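Local coordinates for protein Kiaa0380 (Homo sapiens, PDB 1HTJ) that probably links heterotrimeric G protein signalling to Rho GTPases through the RGS-like domain of a guanine nucleotide exchange factor, at residues Pro57-Cys65 and Phe88-Val97; Glu26-Leu34 and Ile132-Arg143. The protein carries 3 engineered substitutions. One frame throughout, in Å; residues are numbered along the deposited sequence.

Overall arrangement
Both contacts belong to one all-helical RGS-like domain, their centres about 21 Å apart. Contact 1 (57-65 with 88-97) is the buried one, its centre about 10 Å from that of the chain; contact 2 (26-34 with 132-143) lies about 14 Å out and is partly buried. Along the sequence contact 1 is nested inside the loop that contact 2 closes. Helix 58-69 joins them: Phe62 and Ser58 serve contact 1, while Tyr63 packs on Leu34 of contact 2, its CZ 3.8 Å from CD2 of Leu34. CD1 of Ile132 packs 3.6 Å from O of Pro59.

Contact 1: residues Pro57-Cys65 and Phe88-Val97; sequences PSPLLFYLC and FLEKNAPLRV
Phe88 lays one face of its ring against the backbone of helix 58-69 itself, with CA of Phe62 over the ring centre, 3.6 Å from the centroid and only 13° off the normal, a CH-pi contact. The ring is a knob in a hole made by Ser58, Leu61, Phe62 and Cys65. With CG anti to its carbonyl carbon (chi1 -51°), it reaches in far enough for CE2 to come within 3.4 Å of N of Phe62, while SG of Cys65 meets the ring obliquely, 4.0 Å from CE1. The Phe62 ring is tilted 59° to that of Phe88 and brings CE1 to the methyls of Leu89. CG2 of Val97 packs 3.7 Å from CB of Phe62. Toward the start of helix 58-69, OG of Ser58 lies 3.3 Å from CA of Leu95; this hydroxyl is hydrogen-bonded to Asp56, and a water donates both to it and to O of Arg96, bridging helix and loop. Leu95 crosses Pro57 and also meets Leu61, methyl to methyl. The arrangement is knob-into-hole packing inside the helical RGS-like domain, where the end of helix 76-89 and its following loop are anchored on helix 58-69.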
loop_
_atom_site.group_PDB
_atom_site.type_symbol
_atom_site.label_atom_id
_atom_site.label_comp_id
_atom_site.label_asym_id
_atom_site.label_seq_id
_atom_site.Cartn_x
_atom_site.Cartn_y
_atom_site.Cartn_z
ATOM N N PRO A 57 2.903 -1.566 8.383
ATOM C CA PRO A 57 2.667 -1.298 6.953
ATOM C C PRO A 57 2.435 -2.534 6.085
ATOM O O PRO A 57 2.106 -2.412 4.904
ATOM C CB PRO A 57 3.939 -0.576 6.537
ATOM C CG PRO A 57 4.992 -1.387 7.296
ATOM C CD PRO A 57 4.347 -1.511 8.696
ATOM N N SER A 58 2.603 -3.716 6.659
ATOM C CA SER A 58 2.473 -4.943 5.893
ATOM C C SER A 58 1.142 -5.193 5.155
ATOM O O SER A 58 1.126 -5.292 3.935
ATOM C CB SER A 58 2.800 -6.139 6.799
ATOM O OG SER A 58 4.042 -5.928 7.463
ATOM N N PRO A 59 0.016 -5.288 5.884
ATOM C CA PRO A 59 -1.258 -5.542 5.200
ATOM C C PRO A 59 -1.623 -4.629 4.047
ATOM O O PRO A 59 -2.050 -5.119 2.991
ATOM C CB PRO A 59 -2.295 -5.499 6.332
ATOM C CG PRO A 59 -1.646 -4.667 7.384
ATOM C CD PRO A 59 -0.194 -5.106 7.332
ATOM N N LEU A 60 -1.466 -3.318 4.233
ATOM C CA LEU A 60 -1.811 -2.391 3.170
ATOM C C LEU A 60 -0.823 -2.402 2.025
ATOM O O LEU A 60 -1.230 -2.326 0.860
ATOM C CB LEU A 60 -1.944 -0.967 3.709
ATOM C CG LEU A 60 -2.267 0.096 2.661
ATOM C CD1 LEU A 60 -3.532 -0.305 1.899
ATOM C CD2 LEU A 60 -2.453 1.453 3.342
ATOM N N LEU A 61 0.472 -2.467 2.334
ATOM C CA LEU A 61 1.457 -2.482 1.265
ATOM C C LEU A 61 1.291 -3.765 0.474
ATOM O O LEU A 61 1.434 -3.779 -0.753
ATOM C CB LEU A 61 2.892 -2.364 1.812
ATOM C CG LEU A 61 3.320 -0.964 2.284
ATOM C CD1 LEU A 61 4.792 -0.987 2.711
ATOM C CD2 LEU A 61 3.109 0.054 1.142
ATOM N N PHE A 62 0.985 -4.846 1.178
ATOM C CA PHE A 62 0.770 -6.121 0.522
ATOM C C PHE A 62 -0.429 -5.976 -0.423
ATOM O O PHE A 62 -0.360 -6.297 -1.620
ATOM C CB PHE A 62 0.471 -7.206 1.551
ATOM C CG PHE A 62 -0.066 -8.459 0.943
ATOM C CD1 PHE A 62 0.706 -9.190 0.031
ATOM C CD2 PHE A 62 -1.371 -8.877 1.212
ATOM C CE1 PHE A 62 0.186 -10.311 -0.603
ATOM C CE2 PHE A 62 -1.901 -10.005 0.581
ATOM C CZ PHE A 62 -1.120 -10.723 -0.330
ATOM N N TYR A 63 -1.529 -5.474 0.132
ATOM C CA TYR A 63 -2.755 -5.279 -0.626
ATOM C C TYR A 63 -2.512 -4.451 -1.899
ATOM O O TYR A 63 -2.993 -4.797 -2.987
ATOM C CB TYR A 63 -3.794 -4.572 0.258
ATOM C CG TYR A 63 -5.106 -4.339 -0.432
ATOM C CD1 TYR A 63 -6.194 -5.170 -0.192
ATOM C CD2 TYR A 63 -5.256 -3.300 -1.344
ATOM C CE1 TYR A 63 -7.407 -4.970 -0.847
ATOM C CE2 TYR A 63 -6.464 -3.092 -2.009
ATOM C CZ TYR A 63 -7.533 -3.928 -1.752
ATOM O OH TYR A 63 -8.736 -3.709 -2.379
ATOM N N LEU A 64 -1.767 -3.358 -1.750
ATOM C CA LEU A 64 -1.473 -2.481 -2.866
ATOM C C LEU A 64 -0.609 -3.170 -3.929
ATOM O O LEU A 64 -0.731 -2.886 -5.132
ATOM C CB LEU A 64 -0.776 -1.210 -2.360
ATOM C CG LEU A 64 -1.642 -0.244 -1.530
ATOM C CD1 LEU A 64 -0.798 0.905 -1.010
ATOM C CD2 LEU A 64 -2.771 0.294 -2.391
ATOM N N CYS A 65 0.275 -4.058 -3.486
ATOM C CA CYS A 65 1.135 -4.761 -4.425
ATOM C C CYS A 65 0.329 -5.833 -5.153
ATOM O O CYS A 65 0.475 -5.999 -6.358
ATOM C CB CYS A 65 2.342 -5.362 -3.699
ATOM S SG CYS A 65 3.651 -4.144 -3.302
ATOM N N PHE A 88 6.300 -10.236 1.578
ATOM C CA PHE A 88 5.133 -10.400 2.434
ATOM C C PHE A 88 4.705 -11.784 2.882
ATOM O O PHE A 88 4.165 -11.928 3.971
ATOM C CB PHE A 88 3.903 -9.775 1.755
ATOM C CG PHE A 88 4.114 -8.367 1.270
ATOM C CD1 PHE A 88 4.402 -8.118 -0.061
ATOM C CD2 PHE A 88 4.000 -7.289 2.149
ATOM C CE1 PHE A 88 4.570 -6.821 -0.516
ATOM C CE2 PHE A 88 4.170 -5.986 1.705
ATOM C CZ PHE A 88 4.455 -5.747 0.369
ATOM N N LEU A 89 4.945 -12.804 2.070
ATOM C CA LEU A 89 4.415 -14.107 2.416
ATOM C C LEU A 89 5.287 -15.263 2.822
ATOM O O LEU A 89 4.790 -16.215 3.423
ATOM C CB LEU A 89 3.503 -14.571 1.280
ATOM C CG LEU A 89 2.473 -13.541 0.813
ATOM C CD1 LEU A 89 1.786 -14.043 -0.444
ATOM C CD2 LEU A 89 1.469 -13.273 1.932
ATOM N N GLU A 90 6.570 -15.218 2.509
ATOM C CA GLU A 90 7.402 -16.344 2.874
ATOM C C GLU A 90 7.716 -16.360 4.371
ATOM O O GLU A 90 7.602 -15.341 5.056
ATOM C CB GLU A 90 8.670 -16.359 2.016
ATOM C CG GLU A 90 9.759 -15.424 2.445
ATOM C CD GLU A 90 10.780 -16.123 3.305
ATOM O OE1 GLU A 90 11.244 -17.201 2.885
ATOM O OE2 GLU A 90 11.121 -15.603 4.390
ATOM N N LYS A 91 8.077 -17.543 4.861
ATOM C CA LYS A 91 8.401 -17.781 6.266
ATOM C C LYS A 91 8.978 -16.608 7.054
ATOM O O LYS A 91 8.495 -16.281 8.138
ATOM C CB LYS A 91 9.382 -18.966 6.386
ATOM C CG LYS A 91 8.725 -20.265 6.838
ATOM C CD LYS A 91 8.072 -20.098 8.220
ATOM C CE LYS A 91 7.131 -21.261 8.553
ATOM N NZ LYS A 91 7.764 -22.601 8.364
ATOM N N ASN A 92 10.023 -15.994 6.515
ATOM C CA ASN A 92 10.687 -14.900 7.203
ATOM C C ASN A 92 10.594 -13.581 6.464
ATOM O O ASN A 92 11.540 -12.804 6.461
ATOM C CB ASN A 92 12.154 -15.265 7.418
ATOM C CG ASN A 92 12.318 -16.552 8.201
ATOM O OD1 ASN A 92 11.760 -16.698 9.291
ATOM N ND2 ASN A 92 13.091 -17.495 7.654
ATOM N N ALA A 93 9.447 -13.335 5.844
ATOM C CA ALA A 93 9.236 -12.113 5.100
ATOM C C ALA A 93 9.319 -10.921 6.052
ATOM O O ALA A 93 8.805 -10.971 7.167
ATOM C CB ALA A 93 7.885 -12.155 4.423
ATOM N N PRO A 94 9.988 -9.838 5.630
ATOM C CA PRO A 94 10.112 -8.645 6.485
ATOM C C PRO A 94 8.783 -7.929 6.766
ATOM O O PRO A 94 8.582 -7.393 7.852
ATOM C CB PRO A 94 11.105 -7.770 5.720
ATOM C CG PRO A 94 10.884 -8.178 4.288
ATOM C CD PRO A 94 10.749 -9.679 4.377
ATOM N N LEU A 95 7.888 -7.913 5.782
ATOM C CA LEU A 95 6.577 -7.275 5.938
ATOM C C LEU A 95 5.520 -8.372 5.868
ATOM O O LEU A 95 4.553 -8.309 5.094
ATOM C CB LEU A 95 6.348 -6.255 4.826
ATOM C CG LEU A 95 7.407 -5.159 4.707
ATOM C CD1 LEU A 95 6.979 -4.178 3.606
ATOM C CD2 LEU A 95 7.581 -4.445 6.056
ATOM N N ARG A 96 5.733 -9.376 6.703
ATOM C CA ARG A 96 4.885 -10.544 6.779
ATOM C C ARG A 96 3.408 -10.303 6.996
ATOM O O ARG A 96 2.994 -9.554 7.873
ATOM C CB ARG A 96 5.387 -11.471 7.877
ATOM C CG ARG A 96 4.666 -12.812 7.933
ATOM C CD ARG A 96 5.094 -13.693 6.773
ATOM N NE ARG A 96 4.386 -14.969 6.754
ATOM C CZ ARG A 96 4.335 -15.812 7.782
ATOM N NH1 ARG A 96 4.954 -15.521 8.926
ATOM N NH2 ARG A 96 3.657 -16.953 7.664
ATOM N N VAL A 97 2.617 -10.958 6.166
ATOM C CA VAL A 97 1.178 -10.907 6.268
ATOM C C VAL A 97 0.809 -12.369 6.482
ATOM O O VAL A 97 1.136 -13.232 5.670
ATOM C CB VAL A 97 0.525 -10.386 4.978
ATOM C CG1 VAL A 97 -0.974 -10.586 5.049
ATOM C CG2 VAL A 97 0.846 -8.914 4.791
HETATM O O HOH W 1 4.099 -7.947 9.809
#

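Contact 2: residues Glu26-Leu34 and Ile132-Arg143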
loop_
_atom_site.group_PDB
_atom_site.type_symbol
_atom_site.label_atom_id
_atom_site.label_comp_id
_atom_site.label_asym_id
_atom_site.label_seq_id
_atom_site.Cartn_x
_atom_site.Cartn_y
_atom_site.Cartn_z
ATOM N N GLU A 26 -14.851 14.629 -1.363
ATOM C CA GLU A 26 -14.926 14.620 0.125
ATOM C C GLU A 26 -13.959 13.656 0.792
ATOM O O GLU A 26 -14.120 12.432 0.727
ATOM C CB GLU A 26 -16.345 14.306 0.590
ATOM C CG GLU A 26 -17.137 15.554 0.842
ATOM C CD GLU A 26 -16.332 16.557 1.633
ATOM O OE1 GLU A 26 -15.858 16.193 2.733
ATOM O OE2 GLU A 26 -16.165 17.701 1.154
ATOM N N SER A 27 -12.957 14.226 1.447
ATOM C CA SER A 27 -11.945 13.446 2.129
ATOM C C SER A 27 -12.586 12.448 3.077
ATOM O O SER A 27 -12.193 11.291 3.124
ATOM C CB SER A 27 -11.008 14.385 2.881
ATOM O OG SER A 27 -10.368 15.258 1.966
ATOM N N ASP A 28 -13.587 12.904 3.818
ATOM C CA ASP A 28 -14.296 12.047 4.763
ATOM C C ASP A 28 -14.804 10.799 4.034
ATOM O O ASP A 28 -14.730 9.682 4.549
ATOM C CB ASP A 28 -15.486 12.805 5.361
ATOM C CG ASP A 28 -15.144 14.237 5.741
ATOM O OD1 ASP A 28 -16.078 15.076 5.796
ATOM O OD2 ASP A 28 -13.948 14.529 5.992
ATOM N N ILE A 29 -15.330 10.999 2.829
ATOM C CA ILE A 29 -15.849 9.892 2.040
ATOM C C ILE A 29 -14.718 8.977 1.578
ATOM O O ILE A 29 -14.794 7.756 1.723
ATOM C CB ILE A 29 -16.629 10.405 0.807
ATOM C CG1 ILE A 29 -17.922 11.087 1.257
ATOM C CG2 ILE A 29 -16.945 9.259 -0.130
ATOM C CD1 ILE A 29 -18.788 10.235 2.187
ATOM N N ILE A 30 -13.664 9.579 1.039
ATOM C CA ILE A 30 -12.513 8.831 0.556
ATOM C C ILE A 30 -11.772 8.027 1.630
ATOM O O ILE A 30 -11.556 6.833 1.463
ATOM C CB ILE A 30 -11.523 9.775 -0.149
ATOM C CG1 ILE A 30 -12.216 10.410 -1.359
ATOM C CG2 ILE A 30 -10.281 9.010 -0.583
ATOM C CD1 ILE A 30 -11.380 11.407 -2.106
ATOM N N PHE A 31 -11.396 8.669 2.732
ATOM C CA PHE A 31 -10.664 7.981 3.799
ATOM C C PHE A 31 -11.419 6.818 4.426
ATOM O O PHE A 31 -10.832 5.928 5.035
ATOM C CB PHE A 31 -10.260 8.977 4.890
ATOM C CG PHE A 31 -9.118 9.852 4.501
ATOM C CD1 PHE A 31 -9.256 11.233 4.481
ATOM C CD2 PHE A 31 -7.896 9.295 4.143
ATOM C CE1 PHE A 31 -8.193 12.051 4.108
ATOM C CE2 PHE A 31 -6.828 10.098 3.770
ATOM C CZ PHE A 31 -6.973 11.480 3.751
ATOM N N GLN A 32 -12.729 6.820 4.255
ATOM C CA GLN A 32 -13.572 5.776 4.815
ATOM C C GLN A 32 -13.600 4.474 3.993
ATOM O O GLN A 32 -13.717 3.380 4.559
ATOM C CB GLN A 32 -14.988 6.335 4.960
ATOM C CG GLN A 32 -15.948 5.465 5.734
ATOM C CD GLN A 32 -17.274 6.167 5.994
ATOM O OE1 GLN A 32 -18.202 5.569 6.538
ATOM N NE2 GLN A 32 -17.367 7.444 5.610
ATOM N N ASP A 33 -13.463 4.601 2.672
ATOM C CA ASP A 33 -13.525 3.463 1.755
ATOM C C ASP A 33 -12.231 3.172 1.002
ATOM O O ASP A 33 -11.812 3.947 0.150
ATOM C CB ASP A 33 -14.647 3.717 0.742
ATOM C CG ASP A 33 -14.939 2.515 -0.149
ATOM O OD1 ASP A 33 -14.200 1.504 -0.103
ATOM O OD2 ASP A 33 -15.929 2.599 -0.906
ATOM N N LEU A 34 -11.621 2.031 1.294
ATOM C CA LEU A 34 -10.382 1.648 0.633
ATOM C C LEU A 34 -10.511 1.714 -0.887
ATOM O O LEU A 34 -9.595 2.158 -1.583
ATOM C CB LEU A 34 -9.976 0.238 1.068
ATOM C CG LEU A 34 -8.665 -0.326 0.512
ATOM C CD1 LEU A 34 -7.514 0.644 0.725
ATOM C CD2 LEU A 34 -8.377 -1.634 1.200
ATOM N N ILE A 132 -6.535 -3.809 7.692
ATOM C CA ILE A 132 -6.510 -2.564 6.960
ATOM C C ILE A 132 -7.683 -1.694 7.448
ATOM O O ILE A 132 -7.519 -0.501 7.701
ATOM C CB ILE A 132 -6.624 -2.814 5.451
ATOM C CG1 ILE A 132 -5.389 -3.585 4.975
ATOM C CG2 ILE A 132 -6.779 -1.500 4.718
ATOM C CD1 ILE A 132 -5.336 -3.841 3.473
ATOM N N GLN A 133 -8.856 -2.307 7.598
ATOM C CA GLN A 133 -10.046 -1.597 8.050
ATOM C C GLN A 133 -9.811 -0.975 9.410
ATOM O O GLN A 133 -10.156 0.177 9.646
ATOM C CB GLN A 133 -11.246 -2.541 8.133
ATOM C CG GLN A 133 -11.934 -2.790 6.799
ATOM C CD GLN A 133 -12.314 -1.499 6.096
ATOM O OE1 GLN A 133 -12.875 -0.582 6.711
ATOM N NE2 GLN A 133 -12.014 -1.417 4.797
ATOM N N GLU A 134 -9.228 -1.757 10.305
ATOM C CA GLU A 134 -8.935 -1.284 11.642
ATOM C C GLU A 134 -8.009 -0.058 11.559
ATOM O O GLU A 134 -8.238 0.946 12.236
ATOM C CB GLU A 134 -8.267 -2.401 12.423
ATOM C CG GLU A 134 -8.249 -2.190 13.905
ATOM C CD GLU A 134 -7.132 -2.966 14.557
ATOM O OE1 GLU A 134 -7.023 -4.194 14.289
ATOM O OE2 GLU A 134 -6.364 -2.342 15.333
ATOM N N GLN A 135 -6.973 -0.139 10.723
ATOM C CA GLN A 135 -6.056 0.978 10.541
ATOM C C GLN A 135 -6.815 2.170 9.956
ATOM O O GLN A 135 -6.543 3.321 10.302
ATOM C CB GLN A 135 -4.902 0.581 9.614
ATOM C CG GLN A 135 -4.015 -0.557 10.171
ATOM C CD GLN A 135 -2.833 -0.873 9.274
ATOM O OE1 GLN A 135 -2.830 -0.520 8.095
ATOM N NE2 GLN A 135 -1.829 -1.555 9.821
ATOM N N ILE A 136 -7.761 1.897 9.063
ATOM C CA ILE A 136 -8.558 2.968 8.480
ATOM C C ILE A 136 -9.329 3.680 9.605
ATOM O O ILE A 136 -9.410 4.905 9.634
ATOM C CB ILE A 136 -9.529 2.426 7.399
ATOM C CG1 ILE A 136 -8.802 2.395 6.051
ATOM C CG2 ILE A 136 -10.793 3.296 7.320
ATOM C CD1 ILE A 136 -9.596 1.795 4.907
ATOM N N HIS A 137 -9.866 2.905 10.538
ATOM C CA HIS A 137 -10.594 3.466 11.671
ATOM C C HIS A 137 -9.633 4.325 12.509
ATOM O O HIS A 137 -9.943 5.456 12.902
ATOM C CB HIS A 137 -11.172 2.328 12.539
ATOM C CG HIS A 137 -11.430 2.727 13.963
ATOM N ND1 HIS A 137 -12.456 3.579 14.328
ATOM C CD2 HIS A 137 -10.739 2.461 15.101
ATOM C CE1 HIS A 137 -12.380 3.826 15.625
ATOM N NE2 HIS A 137 -11.347 3.161 16.117
ATOM N N ASP A 138 -8.459 3.769 12.778
ATOM C CA ASP A 138 -7.464 4.464 13.566
ATOM C C ASP A 138 -7.101 5.808 12.975
ATOM O O ASP A 138 -6.996 6.795 13.697
ATOM C CB ASP A 138 -6.220 3.610 13.708
ATOM C CG ASP A 138 -6.465 2.406 14.548
ATOM O OD1 ASP A 138 -7.201 2.539 15.557
ATOM O OD2 ASP A 138 -5.921 1.334 14.215
ATOM N N TYR A 139 -6.910 5.850 11.661
ATOM C CA TYR A 139 -6.561 7.107 11.039
ATOM C C TYR A 139 -7.705 8.113 11.125
ATOM O O TYR A 139 -7.461 9.302 11.323
ATOM C CB TYR A 139 -6.139 6.943 9.578
ATOM C CG TYR A 139 -5.657 8.268 9.034
ATOM C CD1 TYR A 139 -4.614 8.948 9.668
ATOM C CD2 TYR A 139 -6.322 8.911 7.982
ATOM C CE1 TYR A 139 -4.251 10.234 9.292
ATOM C CE2 TYR A 139 -5.965 10.214 7.591
ATOM C CZ TYR A 139 -4.931 10.866 8.265
ATOM O OH TYR A 139 -4.616 12.171 7.969
ATOM N N ARG A 140 -8.943 7.646 10.979
ATOM C CA ARG A 140 -10.083 8.560 11.066
ATOM C C ARG A 140 -10.139 9.153 12.467
ATOM O O ARG A 140 -10.549 10.289 12.653
ATOM C CB ARG A 140 -11.395 7.840 10.727
ATOM C CG ARG A 140 -11.636 7.717 9.203
ATOM C CD ARG A 140 -11.922 6.276 8.757
ATOM N NE ARG A 140 -13.300 5.864 9.012
ATOM C CZ ARG A 140 -14.355 6.465 8.465
ATOM N NH1 ARG A 140 -14.167 7.494 7.639
ATOM N NH2 ARG A 140 -15.594 6.051 8.740
ATOM N N THR A 141 -9.715 8.381 13.456
ATOM C CA THR A 141 -9.692 8.868 14.821
ATOM C C THR A 141 -8.695 10.028 14.886
ATOM O O THR A 141 -8.979 11.048 15.501
ATOM C CB THR A 141 -9.274 7.747 15.798
ATOM O OG1 THR A 141 -10.292 6.739 15.820
ATOM C CG2 THR A 141 -9.059 8.303 17.201
ATOM N N LYS A 142 -7.533 9.869 14.247
ATOM C CA LYS A 142 -6.508 10.927 14.214
ATOM C C LYS A 142 -7.101 12.198 13.598
ATOM O O LYS A 142 -6.808 13.310 14.047
ATOM C CB LYS A 142 -5.291 10.497 13.380
ATOM C CG LYS A 142 -4.518 9.318 13.946
ATOM C CD LYS A 142 -3.638 9.761 15.080
ATOM C CE LYS A 142 -3.024 8.592 15.826
ATOM N NZ LYS A 142 -2.046 9.109 16.854
ATOM N N ARG A 143 -7.929 12.028 12.567
ATOM C CA ARG A 143 -8.568 13.169 11.912
ATOM C C ARG A 143 -9.534 13.852 12.910
ATOM O O ARG A 143 -9.499 15.074 13.106
ATOM C CB ARG A 143 -9.322 12.715 10.653
ATOM C CG ARG A 143 -8.452 11.939 9.664
ATOM C CD ARG A 143 -9.128 11.687 8.311
ATOM N NE ARG A 143 -9.135 12.878 7.463
ATOM C CZ ARG A 143 -10.234 13.427 6.945
ATOM N NH1 ARG A 143 -11.425 12.893 7.176
ATOM N NH2 ARG A 143 -10.151 14.538 6.229
HETATM O O HOH W 2 -12.709 0.231 3.021
#
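Helix 27-32 runs nearly antiparallel to helix 132-143, at 153°, with the axes of these segments 10.5 Å apart at closest approach. Phe31 points from the short helix toward the long one. Tyr139 directs its edge at one face of the Phe31 ring in a T-shaped pair, CE2 of Tyr139 standing 3.9 Å from CE2 of Phe31. Arg143 passes the same ring at its CD1 corner: CD1 of Phe31 sits over the middle of the guanidinium, 3.4 Å from CZ, with the two planes 39° apart. Bent at chi3, the arginine chain carries NH1 to OD2 of Asp28, a salt bridge of 3.2 Å. The N-H points almost straight at the acceptor (172°) and meets the oxygen on its anti side, so the guanidinium is held at its edge while Phe31 lies over a face. Its NE forms a second salt bridge, to Glu153, which also accepts from the Tyr139 hydroxyl and so ties together the two residues that meet Phe31 from the same side of its ring. An alanine in place of Arg143 would probably leave Asp28 without its charge partner and uncover the CD1 side of the Phe31 ring. In the all-helical RGS-like domain this contact fastens the N-terminal helix to the long helix 118-144, with helix 41-54 supplying His43 beside Phe31 and Tyr50 beside Tyr139. Toward the outside, the Arg140 guanidinium turns a face to CB of Gln32, though the very close spacing modelled there is doubtful. Further along, CG2 of Ile136 packs 3.5 Å from O of Phe31, and CD2 of Leu34 meets CG2 of Ile132 at 3.9 Å.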